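Local coordinates for glycosyltransferase Gtf1 (Streptococcus pneumoniae, PDB 4PQG), which belongs to the GT-B class of glycosyltransferases, carries an added extended beta-sheet domain and binds uridine-5'-diphosphate, at residues A[14-19]-A[47-52]; A[18-23]-A[60-65]; A[55-60]-A[82-87]. All blocks are in the same frame, centred on the assembly; numbering follows the deposited sequence.

Contact 1: A[14-19]-A[47-52]; sequences INLGIG and FTDMIL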
ATOM      1  N   ILE A  14       6.698   8.061   6.872  1.00 19.62           N
ATOM      2  CA  ILE A  14       7.625   6.940   6.667  1.00 19.00           C
ATOM      3  C   ILE A  14       6.891   5.602   6.486  1.00 18.88           C
ATOM      4  O   ILE A  14       6.072   5.199   7.324  1.00 18.44           O
ATOM      5  CB  ILE A  14       8.655   6.852   7.820  1.00 18.49           C
ATOM      6  CG1 ILE A  14       9.567   8.096   7.794  1.00 18.99           C
ATOM      7  CG2 ILE A  14       9.513   5.610   7.686  1.00 18.46           C
ATOM      8  CD1 ILE A  14      10.399   8.310   9.040  1.00 19.08           C
ATOM      9  N   ASN A  15       7.177   4.942   5.368  1.00 18.59           N
ATOM     10  CA  ASN A  15       6.605   3.641   5.051  1.00 18.90           C
ATOM     11  C   ASN A  15       7.754   2.771   4.528  1.00 19.32           C
ATOM     12  O   ASN A  15       8.812   3.289   4.158  1.00 18.24           O
ATOM     13  CB  ASN A  15       5.506   3.807   3.991  1.00 19.70           C
ATOM     14  CG  ASN A  15       4.601   2.571   3.848  1.00 20.39           C
ATOM     15  OD1 ASN A  15       4.786   1.554   4.506  1.00 21.21           O
ATOM     16  ND2 ASN A  15       3.625   2.673   2.970  1.00 20.04           N
ATOM     17  N   LEU A  16       7.556   1.456   4.495  1.00 18.72           N
ATOM     18  CA  LEU A  16       8.565   0.588   3.901  1.00 19.57           C
ATOM     19  C   LEU A  16       8.571   0.682   2.374  1.00 19.14           C
ATOM     20  O   LEU A  16       9.571   1.053   1.774  1.00 17.81           O
ATOM     21  CB  LEU A  16       8.416  -0.864   4.389  1.00 20.19           C
ATOM     22  CG  LEU A  16       8.424  -0.990   5.914  1.00 21.39           C
ATOM     23  CD1 LEU A  16       8.271  -2.439   6.339  1.00 22.86           C
ATOM     24  CD2 LEU A  16       9.686  -0.371   6.502  1.00 22.64           C
ATOM     25  N   GLY A  17       7.449   0.369   1.745  1.00 19.53           N
ATOM     26  CA  GLY A  17       7.444   0.192   0.304  1.00 19.62           C
ATOM     27  C   GLY A  17       6.133   0.516  -0.357  1.00 20.08           C
ATOM     28  O   GLY A  17       5.204   1.044   0.276  1.00 20.95           O
ATOM     29  N   ILE A  18       6.074   0.197  -1.643  1.00 19.30           N
ATOM     30  CA  ILE A  18       4.946   0.536  -2.508  1.00 19.58           C
ATOM     31  C   ILE A  18       5.059  -0.325  -3.749  1.00 19.23           C
ATOM     32  O   ILE A  18       6.171  -0.633  -4.196  1.00 18.46           O
ATOM     33  CB  ILE A  18       4.922   2.047  -2.878  1.00 19.83           C
ATOM     34  CG1 ILE A  18       3.672   2.393  -3.723  1.00 19.82           C
ATOM     35  CG2 ILE A  18       6.197   2.458  -3.603  1.00 19.39           C
ATOM     36  CD1 ILE A  18       3.275   3.851  -3.666  1.00 20.56           C
ATOM     37  N   GLY A  19       3.915  -0.733  -4.288  1.00 19.01           N
ATOM     38  CA  GLY A  19       3.866  -1.569  -5.484  1.00 19.62           C
ATOM     39  C   GLY A  19       2.741  -1.145  -6.421  1.00 19.58           C
ATOM     40  O   GLY A  19       2.032  -0.157  -6.152  1.00 20.35           O
ATOM     41  N   PHE A  47      10.003   6.223   1.472  1.00 16.80           N
ATOM     42  CA  PHE A  47      10.017   4.758   1.402  1.00 16.61           C
ATOM     43  C   PHE A  47      11.437   4.233   1.611  1.00 16.87           C
ATOM     44  O   PHE A  47      12.380   4.720   0.982  1.00 15.29           O
ATOM     45  CB  PHE A  47       9.454   4.307   0.062  1.00 15.87           C
ATOM     46  CG  PHE A  47       8.064   4.826  -0.197  1.00 15.99           C
ATOM     47  CD1 PHE A  47       6.952   4.088   0.195  1.00 15.85           C
ATOM     48  CD2 PHE A  47       7.876   6.076  -0.790  1.00 16.42           C
ATOM     49  CE1 PHE A  47       5.673   4.578  -0.013  1.00 16.40           C
ATOM     50  CE2 PHE A  47       6.599   6.575  -1.002  1.00 16.82           C
ATOM     51  CZ  PHE A  47       5.499   5.817  -0.630  1.00 17.04           C
ATOM     52  N   THR A  48      11.579   3.248   2.501  1.00 16.94           N
ATOM     53  CA  THR A  48      12.911   2.762   2.916  1.00 17.12           C
ATOM     54  C   THR A  48      13.363   1.460   2.261  1.00 16.64           C
ATOM     55  O   THR A  48      14.561   1.101   2.348  1.00 16.10           O
ATOM     56  CB  THR A  48      13.022   2.610   4.450  1.00 17.66           C
ATOM     57  OG1 THR A  48      12.002   1.719   4.916  1.00 18.22           O
ATOM     58  CG2 THR A  48      12.875   3.971   5.150  1.00 18.68           C
ATOM     59  N   ASP A  49      12.425   0.747   1.621  1.00 16.14           N
ATOM     60  CA  ASP A  49      12.742  -0.490   0.908  1.00 16.03           C
ATOM     61  C   ASP A  49      13.571  -0.231  -0.331  1.00 15.69           C
ATOM     62  O   ASP A  49      13.427   0.792  -0.994  1.00 14.56           O
ATOM     63  CB  ASP A  49      11.479  -1.234   0.469  1.00 16.56           C
ATOM     64  CG  ASP A  49      10.802  -1.989   1.601  1.00 17.60           C
ATOM     65  OD1 ASP A  49      11.291  -2.000   2.761  1.00 18.17           O
ATOM     66  OD2 ASP A  49       9.751  -2.579   1.312  1.00 18.26           O
ATOM     67  N   MET A  50      14.420  -1.194  -0.663  1.00 16.68           N
ATOM     68  CA  MET A  50      15.095  -1.203  -1.954  1.00 16.84           C
ATOM     69  C   MET A  50      14.067  -1.596  -3.040  1.00 17.28           C
ATOM     70  O   MET A  50      13.509  -2.698  -3.014  1.00 18.43           O
ATOM     71  CB  MET A  50      16.286  -2.176  -1.902  1.00 17.52           C
ATOM     72  CG  MET A  50      16.990  -2.388  -3.247  1.00 17.54           C
ATOM     73  SD  MET A  50      17.803  -0.863  -3.778  1.00 19.01           S
ATOM     74  CE  MET A  50      19.093  -0.692  -2.538  1.00 17.82           C
ATOM     75  N   ILE A  51      13.789  -0.673  -3.959  1.00 16.97           N
ATOM     76  CA  ILE A  51      12.813  -0.870  -5.039  1.00 17.71           C
ATOM     77  C   ILE A  51      13.546  -0.648  -6.360  1.00 17.41           C
ATOM     78  O   ILE A  51      13.889   0.503  -6.686  1.00 16.96           O
ATOM     79  CB  ILE A  51      11.666   0.182  -4.976  1.00 18.83           C
ATOM     80  CG1 ILE A  51      11.018   0.267  -3.588  1.00 20.13           C
ATOM     81  CG2 ILE A  51      10.636  -0.049  -6.086  1.00 19.93           C
ATOM     82  CD1 ILE A  51      10.286  -0.977  -3.141  1.00 22.13           C
ATOM     83  N   LEU A  52      13.755  -1.724  -7.118  1.00 16.84           N
ATOM     84  CA  LEU A  52      14.511  -1.678  -8.361  1.00 17.45           C
ATOM     85  C   LEU A  52      13.759  -2.337  -9.519  1.00 18.24           C
ATOM     86  O   LEU A  52      14.016  -2.028 -10.684  1.00 17.76           O
ATOM     87  CB  LEU A  52      15.890  -2.347  -8.175  1.00 17.66           C
ATOM     88  CG  LEU A  52      16.901  -1.528  -7.340  1.00 18.05           C
ATOM     89  CD1 LEU A  52      18.198  -2.291  -7.115  1.00 18.24           C
ATOM     90  CD2 LEU A  52      17.192  -0.160  -7.964  1.00 18.27           C
TER
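N15 and F47 form a parallel beta bridge where strands 10-15 and 42-47 end side by side. Both strands belong to the seven-stranded parallel sheet of the N-terminal Rossmann-like domain of this GT-B fold. Two backbone carbonyls hold the chains together as they leave the sheet. N15 O accepts from T48 N at 3.2 Å. The CA-H of F47 also points at N15 O. L16 O takes the straighter bond from D49 N, at 2.9 Å with an N-H...O angle of 160°. T48 N makes a second, weak bond to L16 O, which is therefore shared by two donors.

The N15 side chain is satisfied mostly from elsewhere. Its ND2 donates to E26 and Q29 of helix 24-38, and its OD1 accepts weakly from R228 and from L16 N. CB of N15 meets the F47 ring obliquely, 4.1 Å from CD1. The amide and ring planes are 38° apart. G17 O lies at the ring edge. I18 CG2, set between the backbone N and the carbonyl carbon of I18, lies over one face of the F47 ring, toward its rim. I18 CB sits 3.9 Å from F47 CE1.

Contact 2: A[18-23]-A[60-65]; sequences IGWASS and TANIGF. With UDP (uridine-5'-diphosphate), chain C.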
ATOM      1  N   ILE A  18       6.074   0.197  -1.643  1.00 19.30           N
ATOM      2  CA  ILE A  18       4.946   0.536  -2.508  1.00 19.58           C
ATOM      3  C   ILE A  18       5.059  -0.325  -3.749  1.00 19.23           C
ATOM      4  O   ILE A  18       6.171  -0.633  -4.196  1.00 18.46           O
ATOM      5  CB  ILE A  18       4.922   2.047  -2.878  1.00 19.83           C
ATOM      6  CG1 ILE A  18       3.672   2.393  -3.723  1.00 19.82           C
ATOM      7  CG2 ILE A  18       6.197   2.458  -3.603  1.00 19.39           C
ATOM      8  CD1 ILE A  18       3.275   3.851  -3.666  1.00 20.56           C
ATOM      9  N   GLY A  19       3.915  -0.733  -4.288  1.00 19.01           N
ATOM     10  CA  GLY A  19       3.866  -1.569  -5.484  1.00 19.62           C
ATOM     11  C   GLY A  19       2.741  -1.145  -6.421  1.00 19.58           C
ATOM     12  O   GLY A  19       2.032  -0.157  -6.152  1.00 20.35           O
ATOM     13  N   TRP A  20       2.588  -1.871  -7.528  1.00 19.25           N
ATOM     14  CA  TRP A  20       1.499  -1.606  -8.454  1.00 20.62           C
ATOM     15  C   TRP A  20       0.149  -1.875  -7.830  1.00 20.83           C
ATOM     16  O   TRP A  20      -0.829  -1.204  -8.159  1.00 21.73           O
ATOM     17  CB  TRP A  20       1.663  -2.420  -9.733  1.00 20.74           C
ATOM     18  CG  TRP A  20       2.719  -1.864 -10.649  1.00 20.84           C
ATOM     19  CD1 TRP A  20       3.979  -2.394 -10.912  1.00 21.33           C
ATOM     20  CD2 TRP A  20       2.650  -0.630 -11.435  1.00 20.75           C
ATOM     21  NE1 TRP A  20       4.666  -1.595 -11.791  1.00 21.55           N
ATOM     22  CE2 TRP A  20       3.923  -0.525 -12.145  1.00 21.05           C
ATOM     23  CE3 TRP A  20       1.687   0.361 -11.620  1.00 21.56           C
ATOM     24  CZ2 TRP A  20       4.200   0.530 -13.000  1.00 21.20           C
ATOM     25  CZ3 TRP A  20       1.975   1.419 -12.491  1.00 21.06           C
ATOM     26  CH2 TRP A  20       3.203   1.500 -13.159  1.00 21.10           C
ATOM     27  N   ALA A  21       0.087  -2.848  -6.925  1.00 20.38           N
ATOM     28  CA  ALA A  21      -1.162  -3.232  -6.280  1.00 22.01           C
ATOM     29  C   ALA A  21      -0.990  -3.170  -4.770  1.00 21.48           C
ATOM     30  O   ALA A  21      -0.882  -4.200  -4.106  1.00 21.95           O
ATOM     31  CB  ALA A  21      -1.567  -4.640  -6.729  1.00 21.94           C
ATOM     32  N   SER A  22      -0.961  -1.958  -4.221  1.00 21.75           N
ATOM     33  CA  SER A  22      -0.559  -1.771  -2.825  1.00 21.52           C
ATOM     34  C   SER A  22      -1.739  -1.979  -1.871  1.00 21.74           C
ATOM     35  O   SER A  22      -2.893  -2.025  -2.302  1.00 21.98           O
ATOM     36  CB  SER A  22       0.075  -0.380  -2.602  1.00 21.96           C
ATOM     37  OG  SER A  22       1.071  -0.073  -3.578  1.00 21.20           O
ATOM     38  N   SER A  23      -1.415  -2.121  -0.586  1.00 20.56           N
ATOM     39  CA  SER A  23      -2.392  -2.254   0.480  1.00 19.78           C
ATOM     40  C   SER A  23      -2.999  -0.901   0.853  1.00 19.64           C
ATOM     41  O   SER A  23      -2.549   0.157   0.396  1.00 19.02           O
ATOM     42  CB  SER A  23      -1.726  -2.847   1.717  1.00 20.03           C
ATOM     43  OG  SER A  23      -1.021  -1.838   2.442  1.00 19.15           O
ATOM     44  N   THR A  60       4.641   5.656  -7.389  1.00 19.64           N
ATOM     45  CA  THR A  60       4.095   6.748  -6.596  1.00 19.51           C
ATOM     46  C   THR A  60       3.118   7.584  -7.428  1.00 21.08           C
ATOM     47  O   THR A  60       2.055   7.971  -6.928  1.00 22.94           O
ATOM     48  CB  THR A  60       5.217   7.635  -5.995  1.00 19.18           C
ATOM     49  OG1 THR A  60       6.060   8.135  -7.041  1.00 17.31           O
ATOM     50  CG2 THR A  60       6.054   6.828  -5.024  1.00 17.98           C
ATOM     51  N   ALA A  61       3.455   7.838  -8.697  1.00 20.76           N
ATOM     52  CA  ALA A  61       2.572   8.612  -9.578  1.00 21.26           C
ATOM     53  C   ALA A  61       1.263   7.843  -9.764  1.00 22.77           C
ATOM     54  O   ALA A  61       0.175   8.428  -9.732  1.00 22.02           O
ATOM     55  CB  ALA A  61       3.223   8.876 -10.931  1.00 19.82           C
ATOM     56  N   ASN A  62       1.384   6.525  -9.916  1.00 21.77           N
ATOM     57  CA  ASN A  62       0.233   5.643 -10.077  1.00 22.74           C
ATOM     58  C   ASN A  62      -0.815   5.808  -8.970  1.00 23.46           C
ATOM     59  O   ASN A  62      -2.011   5.805  -9.240  1.00 24.55           O
ATOM     60  CB  ASN A  62       0.682   4.175 -10.163  1.00 22.03           C
ATOM     61  CG  ASN A  62      -0.479   3.219 -10.406  1.00 23.56           C
ATOM     62  OD1 ASN A  62      -1.196   3.329 -11.412  1.00 24.09           O
ATOM     63  ND2 ASN A  62      -0.653   2.258  -9.509  1.00 21.52           N
ATOM     64  N   ILE A  63      -0.351   5.963  -7.736  1.00 23.37           N
ATOM     65  CA  ILE A  63      -1.210   6.025  -6.565  1.00 24.40           C
ATOM     66  C   ILE A  63      -1.597   7.484  -6.276  1.00 24.82           C
ATOM     67  O   ILE A  63      -2.442   7.770  -5.426  1.00 24.73           O
ATOM     68  CB  ILE A  63      -0.502   5.333  -5.365  1.00 25.07           C
ATOM     69  CG1 ILE A  63      -1.491   4.752  -4.372  1.00 24.92           C
ATOM     70  CG2 ILE A  63       0.477   6.253  -4.665  1.00 25.32           C
ATOM     71  CD1 ILE A  63      -0.778   3.987  -3.272  1.00 24.38           C
ATOM     72  N   GLY A  64      -0.970   8.403  -7.007  1.00 25.58           N
ATOM     73  CA  GLY A  64      -1.351   9.787  -6.966  1.00 25.40           C
ATOM     74  C   GLY A  64      -0.479  10.741  -6.173  1.00 25.70           C
ATOM     75  O   GLY A  64      -0.865  11.897  -6.015  1.00 26.54           O
ATOM     76  N   PHE A  65       0.683  10.304  -5.675  1.00 24.33           N
ATOM     77  CA  PHE A  65       1.623  11.258  -5.048  1.00 23.12           C
ATOM     78  C   PHE A  65       2.196  12.185  -6.139  1.00 23.49           C
ATOM     79  O   PHE A  65       2.414  11.749  -7.270  1.00 23.53           O
ATOM     80  CB  PHE A  65       2.804  10.539  -4.378  1.00 22.22           C
ATOM     81  CG  PHE A  65       2.451   9.752  -3.156  1.00 21.77           C
ATOM     82  CD1 PHE A  65       2.078  10.385  -1.963  1.00 21.03           C
ATOM     83  CD2 PHE A  65       2.542   8.373  -3.173  1.00 21.64           C
ATOM     84  CE1 PHE A  65       1.775   9.641  -0.831  1.00 21.33           C
ATOM     85  CE2 PHE A  65       2.234   7.622  -2.043  1.00 21.96           C
ATOM     86  CZ  PHE A  65       1.858   8.252  -0.871  1.00 21.73           C
TER
HETATM   87  N1  UDP C 601      -7.650  -0.863  -4.262  1.00 17.74           N
HETATM   88  C2  UDP C 601      -7.492  -0.441  -5.600  1.00 17.57           C
HETATM   89  N3  UDP C 601      -7.798  -1.278  -6.581  1.00 18.40           N
HETATM   90  C4  UDP C 601      -8.247  -2.521  -6.358  1.00 18.43           C
HETATM   91  C5  UDP C 601      -8.410  -2.981  -5.048  1.00 17.87           C
HETATM   92  C6  UDP C 601      -8.101  -2.107  -3.999  1.00 17.48           C
HETATM   93  O2  UDP C 601      -7.081   0.714  -5.875  1.00 16.97           O
HETATM   94  O4  UDP C 601      -8.515  -3.246  -7.342  1.00 18.20           O
HETATM   95  C1' UDP C 601      -7.342   0.102  -3.196  1.00 18.24           C
HETATM   96  C2' UDP C 601      -8.653   0.601  -2.595  1.00 18.78           C
HETATM   97  O2' UDP C 601      -9.237   1.711  -3.307  1.00 19.01           O
HETATM   98  C3' UDP C 601      -8.298   0.979  -1.167  1.00 19.22           C
HETATM   99  C4' UDP C 601      -7.077   0.120  -0.854  1.00 19.34           C
HETATM  100  O4' UDP C 601      -6.662  -0.490  -2.088  1.00 18.83           O
HETATM  101  O3' UDP C 601      -7.935   2.363  -1.085  1.00 19.93           O
HETATM  102  C5' UDP C 601      -7.379  -0.997   0.144  1.00 18.70           C
HETATM  103  O5' UDP C 601      -7.557  -0.417   1.424  1.00 18.89           O
HETATM  104  PA  UDP C 601      -8.419  -1.148   2.564  1.00 18.46           P
HETATM  105  O1A UDP C 601      -8.398  -0.295   3.803  1.00 17.49           O
HETATM  106  O2A UDP C 601      -9.752  -1.490   1.944  1.00 18.26           O
HETATM  107  O3A UDP C 601      -7.785  -2.618   2.768  1.00 17.31           O
HETATM  108  PB  UDP C 601      -6.326  -3.084   3.262  1.00 17.10           P
HETATM  109  O1B UDP C 601      -6.615  -4.241   4.192  1.00 16.37           O
HETATM  110  O2B UDP C 601      -5.588  -3.462   1.988  1.00 16.25           O
HETATM  111  O3B UDP C 601      -5.736  -1.908   4.017  1.00 16.83           O
HETATM  112  O   HOH W   1       1.282   2.210  -7.457  1.00 23.42           O
HETATM  113  O   HOH W   2      -2.993   0.573  -9.834  1.00 30.89           O
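I18 and I63 reach toward each other tip to tip, where the loop after strand 10-15 meets the C-terminal end of helix 56-63. I18 CD1 carries this apolar part of the contact, lying 3.8 Å from I63 CG2 and also touching I63 CD1. I18 CD1 comes to the edge of the F65 ring as well, near its plane, 4.2 Å from F65 CE2. With CG1 anti to the backbone N (chi1 -177°), the I18 chain extends to these partners.

W20 and N62 make the more open half. Their side chains cross at about a right angle, with ring and amide planes 62° apart. N62 OD1 lies in the plane of the indole, at its edge. N62 CG is 3.7 Å from W20 CZ3. The indole NE1 has its polar partner elsewhere, in D54. N62 ND2 donates to one water at 2.8 Å; that water also lies 2.8 Å from G19 O. N62 ND2 donates to a second water at 2.9 Å. This second water bonds to W20 O. The amide thus reaches the loop backbone through water.

S22 OG accepts from G19 N at 3.0 Å and so ties the turn together. S23, the N-cap of helix 24-38, belongs to the uridine-5'-diphosphate pocket; its CA is 3.7 Å from O2B of the ligand. G64 ends helix 56-63 in a Schellman motif. Beyond it, F65 packs on helix 24-38 and on F45 and F47 of strand 42-47, while I63 touches E26 and Y27 of helix 24-38.

Contact 3: A[55-60]-A[82-87]; sequences NIQHLT and IAPTSV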
ATOM      1  N   ASN A  55      10.807   1.582 -11.561  1.00 19.42           N
ATOM      2  CA  ASN A  55      11.136   2.947 -11.181  1.00 19.47           C
ATOM      3  C   ASN A  55      10.134   3.389 -10.101  1.00 19.74           C
ATOM      4  O   ASN A  55       8.937   3.398 -10.347  1.00 18.22           O
ATOM      5  CB  ASN A  55      11.040   3.868 -12.411  1.00 20.21           C
ATOM      6  CG  ASN A  55      11.394   5.317 -12.100  1.00 20.68           C
ATOM      7  OD1 ASN A  55      11.416   5.738 -10.939  1.00 19.34           O
ATOM      8  ND2 ASN A  55      11.682   6.091 -13.154  1.00 20.89           N
ATOM      9  N   ILE A  56      10.613   3.756  -8.907  1.00 19.40           N
ATOM     10  CA  ILE A  56       9.701   4.103  -7.820  1.00 19.43           C
ATOM     11  C   ILE A  56       8.715   5.228  -8.198  1.00 20.37           C
ATOM     12  O   ILE A  56       7.576   5.251  -7.726  1.00 19.05           O
ATOM     13  CB  ILE A  56      10.447   4.383  -6.470  1.00 20.18           C
ATOM     14  CG1 ILE A  56       9.461   4.291  -5.284  1.00 19.93           C
ATOM     15  CG2 ILE A  56      11.209   5.714  -6.512  1.00 19.44           C
ATOM     16  CD1 ILE A  56      10.077   4.486  -3.908  1.00 20.40           C
ATOM     17  N   GLN A  57       9.144   6.139  -9.075  1.00 20.34           N
ATOM     18  CA  GLN A  57       8.295   7.232  -9.511  1.00 20.77           C
ATOM     19  C   GLN A  57       7.047   6.697 -10.233  1.00 20.42           C
ATOM     20  O   GLN A  57       5.956   7.255 -10.113  1.00 21.31           O
ATOM     21  CB  GLN A  57       9.070   8.193 -10.422  1.00 20.40           C
ATOM     22  CG  GLN A  57       8.298   9.472 -10.756  1.00 19.58           C
ATOM     23  CD  GLN A  57       7.280   9.273 -11.862  1.00 19.70           C
ATOM     24  OE1 GLN A  57       7.368   8.318 -12.621  1.00 20.48           O
ATOM     25  NE2 GLN A  57       6.305  10.179 -11.955  1.00 19.53           N
ATOM     26  N   HIS A  58       7.210   5.631 -10.998  1.00 20.67           N
ATOM     27  CA  HIS A  58       6.057   5.045 -11.691  1.00 20.92           C
ATOM     28  C   HIS A  58       5.017   4.595 -10.702  1.00 21.00           C
ATOM     29  O   HIS A  58       3.820   4.763 -10.925  1.00 21.27           O
ATOM     30  CB  HIS A  58       6.487   3.895 -12.578  1.00 20.24           C
ATOM     31  CG  HIS A  58       7.460   4.286 -13.651  1.00 20.55           C
ATOM     32  ND1 HIS A  58       8.150   3.381 -14.355  1.00 20.38           N
ATOM     33  CD2 HIS A  58       7.860   5.540 -14.119  1.00 21.68           C
ATOM     34  CE1 HIS A  58       8.937   4.021 -15.247  1.00 20.93           C
ATOM     35  NE2 HIS A  58       8.761   5.335 -15.096  1.00 20.38           N
ATOM     36  N   LEU A  59       5.475   4.038  -9.585  1.00 21.02           N
ATOM     37  CA  LEU A  59       4.584   3.516  -8.548  1.00 20.25           C
ATOM     38  C   LEU A  59       3.881   4.629  -7.761  1.00 21.45           C
ATOM     39  O   LEU A  59       2.659   4.546  -7.482  1.00 20.61           O
ATOM     40  CB  LEU A  59       5.359   2.585  -7.603  1.00 19.42           C
ATOM     41  CG  LEU A  59       6.020   1.359  -8.265  1.00 19.57           C
ATOM     42  CD1 LEU A  59       6.946   0.598  -7.325  1.00 18.73           C
ATOM     43  CD2 LEU A  59       4.993   0.411  -8.877  1.00 19.73           C
ATOM     44  N   THR A  60       4.641   5.656  -7.389  1.00 19.64           N
ATOM     45  CA  THR A  60       4.095   6.748  -6.596  1.00 19.51           C
ATOM     46  C   THR A  60       3.118   7.584  -7.428  1.00 21.08           C
ATOM     47  O   THR A  60       2.055   7.971  -6.928  1.00 22.94           O
ATOM     48  CB  THR A  60       5.217   7.635  -5.995  1.00 19.18           C
ATOM     49  OG1 THR A  60       6.060   8.135  -7.041  1.00 17.31           O
ATOM     50  CG2 THR A  60       6.054   6.828  -5.024  1.00 17.98           C
ATOM     51  N   ILE A  82      13.578  12.290  -8.215  1.00 22.28           N
ATOM     52  CA  ILE A  82      12.479  11.366  -8.476  1.00 22.64           C
ATOM     53  C   ILE A  82      11.820  11.787  -9.787  1.00 22.77           C
ATOM     54  O   ILE A  82      11.334  12.911  -9.897  1.00 24.68           O
ATOM     55  CB  ILE A  82      11.439  11.388  -7.327  1.00 22.87           C
ATOM     56  CG1 ILE A  82      12.072  10.926  -6.000  1.00 23.72           C
ATOM     57  CG2 ILE A  82      10.219  10.533  -7.667  1.00 22.89           C
ATOM     58  CD1 ILE A  82      12.556   9.482  -6.009  1.00 22.69           C
ATOM     59  N   ALA A  83      11.805  10.885 -10.768  1.00 21.76           N
ATOM     60  CA  ALA A  83      11.346  11.203 -12.129  1.00 21.36           C
ATOM     61  C   ALA A  83      10.929   9.950 -12.901  1.00 20.62           C
ATOM     62  O   ALA A  83      11.391   8.869 -12.600  1.00 20.82           O
ATOM     63  CB  ALA A  83      12.449  11.937 -12.886  1.00 21.36           C
ATOM     64  N   PRO A  84      10.057  10.096 -13.912  1.00 22.49           N
ATOM     65  CA  PRO A  84       9.724   8.976 -14.794  1.00 22.04           C
ATOM     66  C   PRO A  84      10.927   8.502 -15.609  1.00 22.47           C
ATOM     67  O   PRO A  84      11.864   9.282 -15.819  1.00 24.64           O
ATOM     68  CB  PRO A  84       8.677   9.569 -15.747  1.00 22.60           C
ATOM     69  CG  PRO A  84       8.144  10.787 -15.064  1.00 22.80           C
ATOM     70  CD  PRO A  84       9.252  11.302 -14.204  1.00 22.52           C
ATOM     71  N   THR A  85      10.900   7.248 -16.054  1.00 21.77           N
ATOM     72  CA  THR A  85      11.909   6.723 -16.968  1.00 22.44           C
ATOM     73  C   THR A  85      11.731   7.379 -18.331  1.00 24.10           C
ATOM     74  O   THR A  85      10.633   7.368 -18.889  1.00 22.58           O
ATOM     75  CB  THR A  85      11.850   5.182 -17.110  1.00 22.60           C
ATOM     76  OG1 THR A  85      12.171   4.562 -15.852  1.00 22.20           O
ATOM     77  CG2 THR A  85      12.841   4.688 -18.170  1.00 20.81           C
ATOM     78  N   SER A  86      12.805   7.976 -18.848  1.00 24.69           N
ATOM     79  CA  SER A  86      12.781   8.568 -20.190  1.00 26.19           C
ATOM     80  C   SER A  86      13.983   8.149 -21.030  1.00 27.74           C
ATOM     81  O   SER A  86      14.089   8.519 -22.197  1.00 28.83           O
ATOM     82  CB  SER A  86      12.674  10.086 -20.113  1.00 26.32           C
ATOM     83  OG  SER A  86      13.709  10.624 -19.317  1.00 27.73           O
ATOM     84  N   VAL A  87      14.872   7.347 -20.441  1.00 27.91           N
ATOM     85  CA  VAL A  87      16.003   6.770 -21.159  1.00 27.94           C
ATOM     86  C   VAL A  87      15.533   5.776 -22.239  1.00 27.85           C
ATOM     87  O   VAL A  87      14.681   4.928 -21.979  1.00 25.40           O
ATOM     88  CB  VAL A  87      16.966   6.097 -20.163  1.00 27.66           C
ATOM     89  CG1 VAL A  87      18.010   5.265 -20.875  1.00 30.14           C
ATOM     90  CG2 VAL A  87      17.633   7.154 -19.286  1.00 27.48           C
TER
HETATM   91  O   HOH W   3      12.878   7.816  -9.750  1.00 20.29           O
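N55 reaches from the start of helix 56-63 to A83 and T85 in the loop before helix 89-93. Its CB lies over the centre of the H58 ring, 3.5 Å above the plane. CG stands anti to the backbone N (chi1 -179°) and brings the amide between the helix and the loop. N55 CG lies 3.6 Å from A83 O. OD1 turns back to the helix. N55 OD1 accepts from Q57 N at 3.0 Å, with the donor above the carbonyl plane, and so caps the first turn. A water also donates to OD1. ND2 is the tip that crosses to the loop. N55 ND2 donates to A83 O at 2.8 Å, and to T85 OG1 at 3.1 Å with that oxygen in the amide plane.

H58 adds the third bond. T85 N donates to H58 NE2 at 3.0 Å, almost straight at 176°. The backbone N is tilted from the ring plane. The side chain of Q57 bends at chi2 and lies against P84, its OE1 3.3 Å from P84 CA. Its NE2 is bound by D67. I56 CG2 meets I82 CD1 at 4.0 Å.

T85 OG1 also bonds to F150 O, so it links the helix start to the extended beta-sheet domain. Accepting from T85 N requires an unprotonated NE2 on H58. This is consistent with a neutral ring whose proton is on ND1.

How the contacts relate
All three lie around helix 56-63, toward the 70-72 side of the N-terminal parallel sheet. Contact 1 is at the C-terminal ends of strands 10-15 and 42-47. Contact 2 shares I18 and G19 with it, about 11 Å away centre to centre. Contact 3 shares T60 with contact 2, their centres about 12 Å apart; those of contacts 1 and 3 are about 14 Å apart. Along the chain, contact 1 closes before contact 3 opens; contacts 2 and 3 cross. L59 packs on I18, G19, W20 and I51, and F47 on I56, T60 and F65. The helix thus lies between the loop bringing S23 to uridine-5'-diphosphate and loop 82-87, which bonds to the extended beta-sheet domain.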